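Local coordinates for pectinesterase inhibitor 1 (Arabidopsis thaliana, PDB 1X91), which inhibits pectin methylesterases from flowers, siliques and leaves, and binds the pectinesterase PPME1 in vitro, at residues N33-A38 against E91-G96; I83-E88 against N102-A107; L22-T27 against K39-S44; C12-N17 against A143-N148. The protein carries 1 engineered substitution. All coordinates share one frame; numbering follows the deposited sequence. Where two conformers were deposited one is given.

Interaction 1: N33-A38 against E91-G96; sequences NLQALA and EHLASG
The one hydrogen bond between the two segments joins the side chain of Gln35 to the main chain at Leu93. Gln35 NE2 donates to Leu93 O at 2.8 Å. The acceptor lies in the plane of the Gln35 amide, but the donor stands well above the carbonyl plane of Leu93. Gly96 N also donates to Leu93 O, at 2.8 Å, and comes from the opposite face of that plane. Two N-H groups therefore grip this carbonyl at the C-terminal end of helix 66-94. The turn there is a Schellman motif, with Gly96 at positive phi. Gln35 reaches across because CG stands anti to its backbone N (chi1 177°) and the chain then bends at chi2.

The van der Waals contacts centre on Leu93. The Gln35 amide lies against one of its methyls, NE2 3.3 Å from Leu93 CD1, and the two side chains overlap while heading opposite ways. The apolar pair is Ala38 with Leu93: Ala38 CB touches both branches of the leucine, CD1 at 3.8 Å and CD2 at 3.9 Å.

A capping bond closes the first turn of the other segment. Asn33 is the N-cap of helix 34-62, and its OD1 accepts from Ala36 N at 3.0 Å.

The contact joins the start of helix 34-62 to the end of helix 66-94 in the four-helix bundle. Met101 of helix 98-119 packs against both Ala38 and Leu93. Ile146 of helix 127-149 also touches Ala38.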
# COMPACT_ATOMS: atom_id res chain seq x y z
N ASN A 33 2.52 -19.70 5.10
CA ASN A 33 1.12 -19.67 5.59
C ASN A 33 0.48 -18.39 5.07
O ASN A 33 0.90 -17.34 5.45
CB ASN A 33 1.12 -19.69 7.13
CG ASN A 33 -0.26 -19.59 7.77
OD1 ASN A 33 -1.09 -18.74 7.45
ND2 ASN A 33 -0.48 -20.43 8.76
N LEU A 34 -0.48 -18.49 4.16
CA LEU A 34 -0.99 -17.28 3.50
C LEU A 34 -1.69 -16.32 4.45
O LEU A 34 -1.61 -15.13 4.25
CB LEU A 34 -1.87 -17.62 2.29
CG LEU A 34 -1.12 -18.21 1.08
CD1 LEU A 34 -2.09 -18.60 -0.04
CD2 LEU A 34 -0.05 -17.28 0.58
N GLN A 35 -2.32 -16.81 5.49
CA GLN A 35 -2.95 -15.93 6.46
C GLN A 35 -1.88 -15.11 7.19
O GLN A 35 -2.01 -13.89 7.38
CB GLN A 35 -3.81 -16.78 7.41
CG GLN A 35 -4.44 -15.99 8.49
CD GLN A 35 -5.82 -15.45 8.16
OE1 GLN A 35 -6.55 -16.00 7.30
NE2 GLN A 35 -6.21 -14.40 8.88
N ALA A 36 -0.80 -15.75 7.59
CA ALA A 36 0.29 -15.07 8.26
C ALA A 36 0.97 -14.09 7.33
O ALA A 36 1.32 -12.98 7.73
CB ALA A 36 1.31 -16.13 8.77
N LEU A 37 1.19 -14.49 6.07
CA LEU A 37 1.81 -13.60 5.11
C LEU A 37 0.90 -12.38 4.76
O LEU A 37 1.42 -11.28 4.63
CB LEU A 37 2.15 -14.38 3.85
CG LEU A 37 2.90 -13.57 2.79
CD1 LEU A 37 4.23 -13.05 3.37
CD2 LEU A 37 3.08 -14.43 1.54
N ALA A 38 -0.41 -12.56 4.66
CA ALA A 38 -1.34 -11.43 4.54
C ALA A 38 -1.15 -10.44 5.66
O ALA A 38 -1.11 -9.23 5.41
CB ALA A 38 -2.77 -11.93 4.51
N GLU A 91 -9.35 -5.89 9.95
CA GLU A 91 -10.54 -6.41 10.62
C GLU A 91 -11.09 -7.59 9.92
O GLU A 91 -11.44 -8.59 10.57
CB GLU A 91 -11.63 -5.36 10.78
CG GLU A 91 -11.24 -4.10 11.56
CD GLU A 91 -11.15 -4.30 13.05
OE1 GLU A 91 -12.03 -4.98 13.58
OE2 GLU A 91 -10.24 -3.69 13.70
N HIS A 92 -11.14 -7.51 8.58
CA HIS A 92 -11.67 -8.66 7.81
C HIS A 92 -10.71 -9.81 7.76
O HIS A 92 -11.12 -10.98 7.87
CB HIS A 92 -12.17 -8.18 6.45
CG HIS A 92 -13.39 -7.34 6.60
ND1 HIS A 92 -14.64 -7.89 6.71
CD2 HIS A 92 -13.55 -6.00 6.79
CE1 HIS A 92 -15.53 -6.94 6.93
NE2 HIS A 92 -14.89 -5.78 7.00
N LEU A 93 -9.42 -9.53 7.62
CA LEU A 93 -8.39 -10.59 7.70
C LEU A 93 -8.48 -11.39 8.99
O LEU A 93 -8.40 -12.60 8.95
CB LEU A 93 -6.98 -10.04 7.54
CG LEU A 93 -5.84 -11.07 7.60
CD1 LEU A 93 -5.95 -12.09 6.52
CD2 LEU A 93 -4.49 -10.36 7.58
N ALA A 94 -8.76 -10.73 10.10
CA ALA A 94 -8.85 -11.34 11.44
C ALA A 94 -10.01 -12.32 11.46
O ALA A 94 -9.99 -13.28 12.23
CB ALA A 94 -9.01 -10.31 12.52
N SER A 95 -11.03 -12.10 10.64
CA SER A 95 -12.13 -13.08 10.52
C SER A 95 -11.89 -14.16 9.47
O SER A 95 -12.77 -15.00 9.22
CB SER A 95 -13.46 -12.34 10.27
OG SER A 95 -13.51 -11.88 8.94
N GLY A 96 -10.72 -14.17 8.84
CA GLY A 96 -10.46 -15.07 7.73
C GLY A 96 -11.14 -14.70 6.42
O GLY A 96 -11.21 -15.50 5.48

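Interaction 2: I83-E88 against N102-A107; sequences IGNLEE and NMKVSA
The Asn85 amide is the flat group of this contact, and the methyl of Ala107 sits over one of its faces. Ala107 CB is 3.6 Å from Asn85 ND2. The stem of Lys104 comes to the oxygen end from the same side, with CD 3.8 Å from Asn85 OD1. The polar ends of the amide are bridged by water. One water accepts from Asn85 ND2 and donates to Ala107 O, 2.9 Å from each. A second water donates to Asn85 OD1 and accepts from Lys104 NZ.

Lys104 crosses Asn85 at about a right angle. It runs alongside Glu88 instead, pointing the same way, with CG 3.8 Å from Glu88 CB. A bend at chi2 (-65°) turns the lysine chain over these neighbours. Its NZ and the carboxylate of Glu88 do not touch. The lysine also meets the backbone opposite, its CB 3.4 Å from Asn85 O. A serine in place of Lys104 would probably uncover the flanks of Asn85 and Glu88 and leave the second water without its ammonium partner.

The two helix segments run nearly antiparallel, 165° apart, with their axes 8.0 Å from each other. They form a helical hairpin on the bundle surface. Behind it, Leu86 packs on Gln46 of helix 34-62, and Val105 on Cys140, Ala143 and Leu144 of helix 127-149.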
# COMPACT_ATOMS: atom_id res chain seq x y z
N ILE A 83 -5.47 4.73 5.00
CA ILE A 83 -5.19 4.21 6.31
C ILE A 83 -6.43 3.59 6.92
O ILE A 83 -6.34 2.52 7.49
CB ILE A 83 -4.53 5.33 7.22
CG1 ILE A 83 -3.09 5.51 6.75
CG2 ILE A 83 -4.57 4.96 8.67
CD1 ILE A 83 -2.50 6.83 7.15
N GLY A 84 -7.58 4.25 6.83
CA GLY A 84 -8.83 3.65 7.27
C GLY A 84 -9.18 2.38 6.56
O GLY A 84 -9.67 1.44 7.18
N ASN A 85 -8.94 2.38 5.25
CA ASN A 85 -9.22 1.18 4.44
C ASN A 85 -8.32 0.06 4.86
O ASN A 85 -8.81 -1.08 4.96
CB ASN A 85 -9.12 1.45 2.93
CG ASN A 85 -10.30 2.28 2.44
OD1 ASN A 85 -11.41 2.06 2.88
ND2 ASN A 85 -10.06 3.22 1.54
N LEU A 86 -7.07 0.33 5.19
CA LEU A 86 -6.18 -0.76 5.63
C LEU A 86 -6.53 -1.26 7.03
O LEU A 86 -6.42 -2.45 7.31
CB LEU A 86 -4.71 -0.35 5.55
CG LEU A 86 -4.18 -0.08 4.16
CD1 LEU A 86 -2.85 0.72 4.26
CD2 LEU A 86 -3.93 -1.36 3.39
N GLU A 87 -7.06 -0.38 7.88
CA GLU A 87 -7.57 -0.77 9.20
C GLU A 87 -8.71 -1.78 9.02
O GLU A 87 -8.75 -2.78 9.71
CB GLU A 87 -7.99 0.43 10.02
CG GLU A 87 -6.77 1.26 10.41
CD GLU A 87 -7.07 2.56 11.16
OE1 GLU A 87 -8.17 3.11 10.98
OE2 GLU A 87 -6.16 3.04 11.90
N GLU A 88 -9.63 -1.48 8.08
CA GLU A 88 -10.75 -2.40 7.81
C GLU A 88 -10.25 -3.69 7.20
O GLU A 88 -10.75 -4.77 7.53
CB GLU A 88 -11.74 -1.72 6.90
CG GLU A 88 -12.51 -0.57 7.57
CD GLU A 88 -13.21 -0.99 8.82
OE1 GLU A 88 -13.81 -2.06 8.84
OE2 GLU A 88 -13.11 -0.25 9.83
N ASN A 102 -9.65 -7.98 0.52
CA ASN A 102 -9.33 -7.64 -0.84
C ASN A 102 -9.98 -6.36 -1.32
O ASN A 102 -9.35 -5.49 -1.89
CB ASN A 102 -9.70 -8.84 -1.69
CG ASN A 102 -9.25 -8.75 -3.07
OD1 ASN A 102 -9.91 -8.10 -3.90
ND2 ASN A 102 -8.14 -9.47 -3.39
N MET A 103 -11.25 -6.20 -0.98
CA MET A 103 -12.02 -5.02 -1.37
C MET A 103 -11.40 -3.76 -0.74
O MET A 103 -11.23 -2.73 -1.40
CB MET A 103 -13.47 -5.12 -0.84
CG MET A 103 -14.31 -4.02 -1.31
SD MET A 103 -16.04 -4.13 -0.66
CE MET A 103 -15.89 -3.71 1.08
N LYS A 104 -11.05 -3.90 0.54
CA LYS A 104 -10.49 -2.74 1.25
C LYS A 104 -9.07 -2.42 0.83
O LYS A 104 -8.70 -1.24 0.68
CB LYS A 104 -10.60 -2.96 2.75
CG LYS A 104 -12.02 -2.89 3.28
CD LYS A 104 -12.65 -1.51 3.12
CE LYS A 104 -13.98 -1.40 3.80
NZ LYS A 104 -14.60 -0.10 3.60
N VAL A 105 -8.24 -3.43 0.55
CA VAL A 105 -6.90 -3.19 0.01
C VAL A 105 -6.98 -2.56 -1.36
O VAL A 105 -6.20 -1.66 -1.69
CB VAL A 105 -6.09 -4.48 -0.02
CG1 VAL A 105 -4.76 -4.24 -0.77
CG2 VAL A 105 -5.78 -4.96 1.34
N SER A 106 -7.95 -2.97 -2.15
CA SER A 106 -8.16 -2.37 -3.47
C SER A 106 -8.45 -0.86 -3.37
O SER A 106 -7.94 -0.07 -4.15
CB SER A 106 -9.24 -3.13 -4.25
OG SER A 106 -9.11 -2.92 -5.64
N ALA A 107 -9.25 -0.48 -2.40
CA ALA A 107 -9.55 0.90 -2.16
C ALA A 107 -8.33 1.64 -1.69
O ALA A 107 -8.08 2.76 -2.15
CB ALA A 107 -10.65 1.01 -1.21
O HOH W 1 -8.00 4.63 0.08
O HOH W 2 -12.77 1.74 4.95

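Interaction 3: L22-T27 against K39-S44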
# COMPACT_ATOMS: atom_id res chain seq x y z
N LEU A 22 9.77 -9.78 -5.08
CA LEU A 22 10.84 -10.70 -4.73
C LEU A 22 11.71 -10.15 -3.61
O LEU A 22 12.05 -10.85 -2.69
CB LEU A 22 11.69 -11.03 -5.96
CG LEU A 22 10.96 -11.80 -7.05
CD1 LEU A 22 11.78 -11.76 -8.37
CD2 LEU A 22 10.62 -13.27 -6.68
N LYS A 23 12.07 -8.88 -3.69
CA LYS A 23 12.80 -8.26 -2.63
C LYS A 23 12.06 -8.35 -1.32
O LYS A 23 12.62 -8.73 -0.28
CB LYS A 23 13.10 -6.81 -3.01
CG LYS A 23 13.85 -5.98 -1.94
CD LYS A 23 14.02 -4.52 -2.34
CE LYS A 23 15.26 -4.26 -3.09
NZ LYS A 23 15.60 -2.78 -3.15
N PHE A 24 10.79 -7.99 -1.35
CA PHE A 24 9.97 -7.97 -0.14
C PHE A 24 9.85 -9.35 0.50
O PHE A 24 10.08 -9.50 1.74
CB PHE A 24 8.60 -7.36 -0.49
CG PHE A 24 7.65 -7.27 0.68
CD1 PHE A 24 7.88 -6.36 1.68
CD2 PHE A 24 6.58 -8.14 0.76
CE1 PHE A 24 6.99 -6.25 2.78
CE2 PHE A 24 5.68 -8.04 1.84
CZ PHE A 24 5.92 -7.10 2.87
N LEU A 25 9.54 -10.38 -0.27
CA LEU A 25 9.30 -11.68 0.34
C LEU A 25 10.59 -12.32 0.81
O LEU A 25 10.60 -13.03 1.82
CB LEU A 25 8.56 -12.60 -0.59
CG LEU A 25 7.18 -12.10 -1.06
CD1 LEU A 25 6.53 -13.07 -1.97
CD2 LEU A 25 6.26 -11.85 0.15
N ASN A 26 11.69 -12.08 0.09
CA ASN A 26 12.97 -12.59 0.56
C ASN A 26 13.50 -11.86 1.79
O ASN A 26 14.00 -12.50 2.72
CB ASN A 26 14.00 -12.61 -0.54
CG ASN A 26 13.72 -13.68 -1.53
OD1 ASN A 26 13.94 -14.87 -1.24
ND2 ASN A 26 13.16 -13.30 -2.66
N THR A 27 13.38 -10.53 1.78
CA THR A 27 13.94 -9.71 2.86
C THR A 27 13.29 -10.09 4.17
O THR A 27 13.96 -10.05 5.24
CB THR A 27 13.75 -8.20 2.57
OG1 THR A 27 14.58 -7.81 1.48
CG2 THR A 27 14.28 -7.32 3.75
N LYS A 39 -1.01 -10.93 6.89
CA LYS A 39 -0.91 -10.02 8.03
C LYS A 39 0.42 -9.28 7.99
O LYS A 39 0.45 -8.03 8.19
CB LYS A 39 -1.09 -10.81 9.32
CG LYS A 39 -0.80 -10.05 10.59
CD LYS A 39 -1.61 -8.81 10.71
CE LYS A 39 -1.67 -8.27 12.17
NZ LYS A 39 -0.43 -7.68 12.70
N THR A 40 1.53 -9.96 7.72
CA THR A 40 2.79 -9.19 7.70
C THR A 40 2.83 -8.23 6.55
O THR A 40 3.43 -7.16 6.68
CB THR A 40 4.07 -10.03 7.74
OG1 THR A 40 4.05 -10.96 6.65
CG2 THR A 40 4.21 -10.85 9.02
N THR A 41 2.19 -8.52 5.44
CA THR A 41 2.13 -7.62 4.32
C THR A 41 1.32 -6.37 4.66
O THR A 41 1.73 -5.26 4.35
CB THR A 41 1.62 -8.32 3.06
OG1 THR A 41 2.47 -9.46 2.74
CG2 THR A 41 1.71 -7.40 1.87
N LEU A 42 0.16 -6.59 5.25
CA LEU A 42 -0.65 -5.47 5.73
C LEU A 42 0.13 -4.61 6.73
O LEU A 42 0.03 -3.37 6.69
CB LEU A 42 -1.99 -5.96 6.30
CG LEU A 42 -3.04 -6.39 5.32
CD1 LEU A 42 -4.31 -6.76 6.09
CD2 LEU A 42 -3.34 -5.29 4.31
N ASP A 43 0.87 -5.23 7.62
CA ASP A 43 1.65 -4.47 8.59
C ASP A 43 2.59 -3.53 7.87
O ASP A 43 2.68 -2.36 8.21
CB ASP A 43 2.46 -5.41 9.48
CG ASP A 43 1.62 -6.20 10.48
OD1 ASP A 43 0.44 -5.84 10.80
OD2 ASP A 43 2.12 -7.21 11.08
N SER A 44 3.30 -4.02 6.86
CA SER A 44 4.27 -3.16 6.20
C SER A 44 3.57 -2.02 5.48
O SER A 44 4.07 -0.87 5.40
CB SER A 44 5.09 -3.99 5.19
OG SER A 44 5.91 -4.96 5.86
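The backbones stand well apart here, with Phe24 and Thr41, the nearest pair, 9.0 Å from CA to CA. The Phe24 ring spans that distance. Its CG is anti to the backbone N (chi1 -179°), which sends the ring out towards helix 34-62. Two hydroxyl oxygens then meet the ring at its edge, near its plane. Thr41 OG1 lies 3.6 Å from Phe24 CE2, and Ser44 OG lies 3.5 Å from Phe24 CE1. Carbon atoms add to the contact, with Ser44 CB 3.8 Å from Phe24 CE1 and Thr41 CG2 4.0 Å from Phe24 CE2. The threonine hydroxyl has its hydrogen bond within its own helix, to Leu37 O. With an alanine here in place of Phe24, a gap would probably open beside Thr41 and Ser44, and helix 18-27 would lose this ring's contact with helix 34-62.

Helix 18-27 belongs to the N-terminal part of the chain, where an alpha-hairpin extension is required for inhibitory activity. In this chain it lies against the four-helix bundle. The same ring packs on Leu139 and Ile142 of helix 127-149, so it rests on two bundle helices. Ile146 of helix 127-149 also touches Thr41.

Interaction 4: C12-N17 against A143-N148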
# COMPACT_ATOMS: atom_id res chain seq x y z
N CYS A 12 5.15 -13.80 -6.86
CA CYS A 12 5.55 -12.55 -7.41
C CYS A 12 5.24 -12.39 -8.87
O CYS A 12 5.12 -11.28 -9.35
CB CYS A 12 7.01 -12.30 -7.10
SG CYS A 12 7.22 -12.04 -5.31
N ASP A 13 5.07 -13.52 -9.57
CA ASP A 13 4.73 -13.46 -11.00
C ASP A 13 3.37 -12.85 -11.32
O ASP A 13 3.09 -12.53 -12.48
CB ASP A 13 4.94 -14.83 -11.69
CG ASP A 13 4.15 -15.97 -11.10
OD1 ASP A 13 3.11 -15.76 -10.42
OD2 ASP A 13 4.49 -17.18 -11.28
N LYS A 14 2.56 -12.63 -10.28
CA LYS A 14 1.22 -12.09 -10.43
C LYS A 14 1.11 -10.62 -10.05
O LYS A 14 -0.00 -10.07 -9.96
CB LYS A 14 0.29 -12.94 -9.61
CG LYS A 14 0.03 -14.32 -10.24
CD LYS A 14 -0.71 -15.23 -9.32
CE LYS A 14 0.19 -15.86 -8.26
NZ LYS A 14 1.17 -16.90 -8.77
N THR A 15 2.26 -9.96 -9.90
CA THR A 15 2.34 -8.53 -9.52
C THR A 15 2.92 -7.64 -10.61
O THR A 15 3.55 -8.12 -11.53
CB THR A 15 3.17 -8.39 -8.20
OG1 THR A 15 4.55 -8.71 -8.44
CG2 THR A 15 2.72 -9.38 -7.16
N LEU A 16 2.71 -6.31 -10.50
CA LEU A 16 3.20 -5.33 -11.47
C LEU A 16 4.68 -5.05 -11.38
O LEU A 16 5.31 -4.67 -12.37
CB LEU A 16 2.46 -3.98 -11.34
CG LEU A 16 1.21 -3.73 -12.20
CD1 LEU A 16 0.19 -4.85 -12.18
CD2 LEU A 16 0.57 -2.43 -11.73
N ASN A 17 5.26 -5.25 -10.18
CA ASN A 17 6.68 -5.09 -9.99
C ASN A 17 7.13 -6.37 -9.30
O ASN A 17 7.20 -6.46 -8.06
CB ASN A 17 7.01 -3.82 -9.19
CG ASN A 17 8.44 -3.47 -9.26
OD1 ASN A 17 9.30 -4.35 -9.37
ND2 ASN A 17 8.74 -2.17 -9.18
N ALA A 143 -0.75 -7.92 -1.46
CA ALA A 143 -1.81 -8.28 -0.55
C ALA A 143 -3.08 -8.73 -1.31
O ALA A 143 -3.85 -9.52 -0.80
CB ALA A 143 -2.17 -7.09 0.37
N LEU A 144 -3.34 -8.17 -2.48
CA LEU A 144 -4.49 -8.58 -3.27
C LEU A 144 -4.33 -10.00 -3.78
O LEU A 144 -5.28 -10.79 -3.76
CB LEU A 144 -4.68 -7.64 -4.47
CG LEU A 144 -5.15 -6.20 -4.16
CD1 LEU A 144 -5.15 -5.41 -5.44
CD2 LEU A 144 -6.52 -6.31 -3.52
N VAL A 145 -3.13 -10.35 -4.17
CA VAL A 145 -2.90 -11.70 -4.65
C VAL A 145 -3.05 -12.69 -3.50
O VAL A 145 -3.73 -13.71 -3.61
CB VAL A 145 -1.51 -11.80 -5.31
CG1 VAL A 145 -1.23 -13.24 -5.77
CG2 VAL A 145 -1.41 -10.89 -6.48
N ILE A 146 -2.49 -12.37 -2.34
CA ILE A 146 -2.59 -13.20 -1.15
C ILE A 146 -4.02 -13.36 -0.68
O ILE A 146 -4.51 -14.49 -0.47
CB ILE A 146 -1.71 -12.67 0.00
CG1 ILE A 146 -0.23 -12.62 -0.36
CG2 ILE A 146 -1.93 -13.54 1.24
CD1 ILE A 146 0.57 -11.66 0.60
N SER A 147 -4.73 -12.26 -0.53
CA SER A 147 -6.11 -12.32 -0.04
C SER A 147 -7.03 -13.10 -1.00
O SER A 147 -7.98 -13.78 -0.56
CB SER A 147 -6.66 -10.92 0.25
OG SER A 147 -6.65 -10.07 -0.86
N ASN A 148 -6.78 -12.98 -2.31
CA ASN A 148 -7.48 -13.79 -3.29
C ASN A 148 -7.32 -15.29 -3.07
O ASN A 148 -8.27 -16.07 -3.35
CB ASN A 148 -7.03 -13.43 -4.71
CG ASN A 148 -7.79 -14.17 -5.77
OD1 ASN A 148 -7.31 -15.15 -6.32
ND2 ASN A 148 -9.00 -13.72 -6.04
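Lys14 and Thr15 are the residues of segment 12-17 that meet helix 127-149, and both do so at Val145. Ahead of them, Cys12 forms a disulfide with Cys21 of helix 18-27. Its carbonyl also holds the turn. Cys12 O accepts from Thr15 N at 3.2 Å and from Thr15 OG1 at 2.8 Å, the hydroxyl bond lying in the carbonyl plane on a lone pair. Asp13 uses the syn lone pair of OD1 in a salt bridge with Lys14 NZ, at 2.8 Å.

Lys14 itself lies across Val145 at about a right angle. Its CE is 3.9 Å from Val145 CG1, and its carbonyl O is 3.8 Å from Val145 CG2. Bends at chi3 (-79°) and chi4 (-70°) carry the amine back to Asp13 while the stem stays on the valine. Here the N-terminal region, pinned to helix 18-27 by the disulfide, touches the last helix of the four-helix bundle. Ile11 touches Val145 too.

Thr15 follows with a looser approach, its CG2 4.4 Å from Val145 CG2. Its side chain also packs on Cys21. Two residues on, Asn17 is the N-cap of helix 18-27, with OD1 accepting from Phe20 N.

The four contacts cluster towards one end of the bundle, with centres 12 to 17 Å apart. Interaction 4 brings together regions near the two ends of the chain, and the other three lie between its segments in sequence. Interaction 3 closes before interaction 2 opens, while interaction 1 crosses both. Helix 34-62 serves interactions 1 and 3, and helix 66-94 serves interactions 1 and 2. Side chains between them connect the contacts: Leu42 touches Leu93, Leu86 and Val105, while Ile146 touches Leu37, Ala38 and Thr41. Interactions 1 and 2 thus join bundle helices to each other. Interactions 3 and 4 lay the N-terminal region, which includes the extension needed for inhibition, against that bundle.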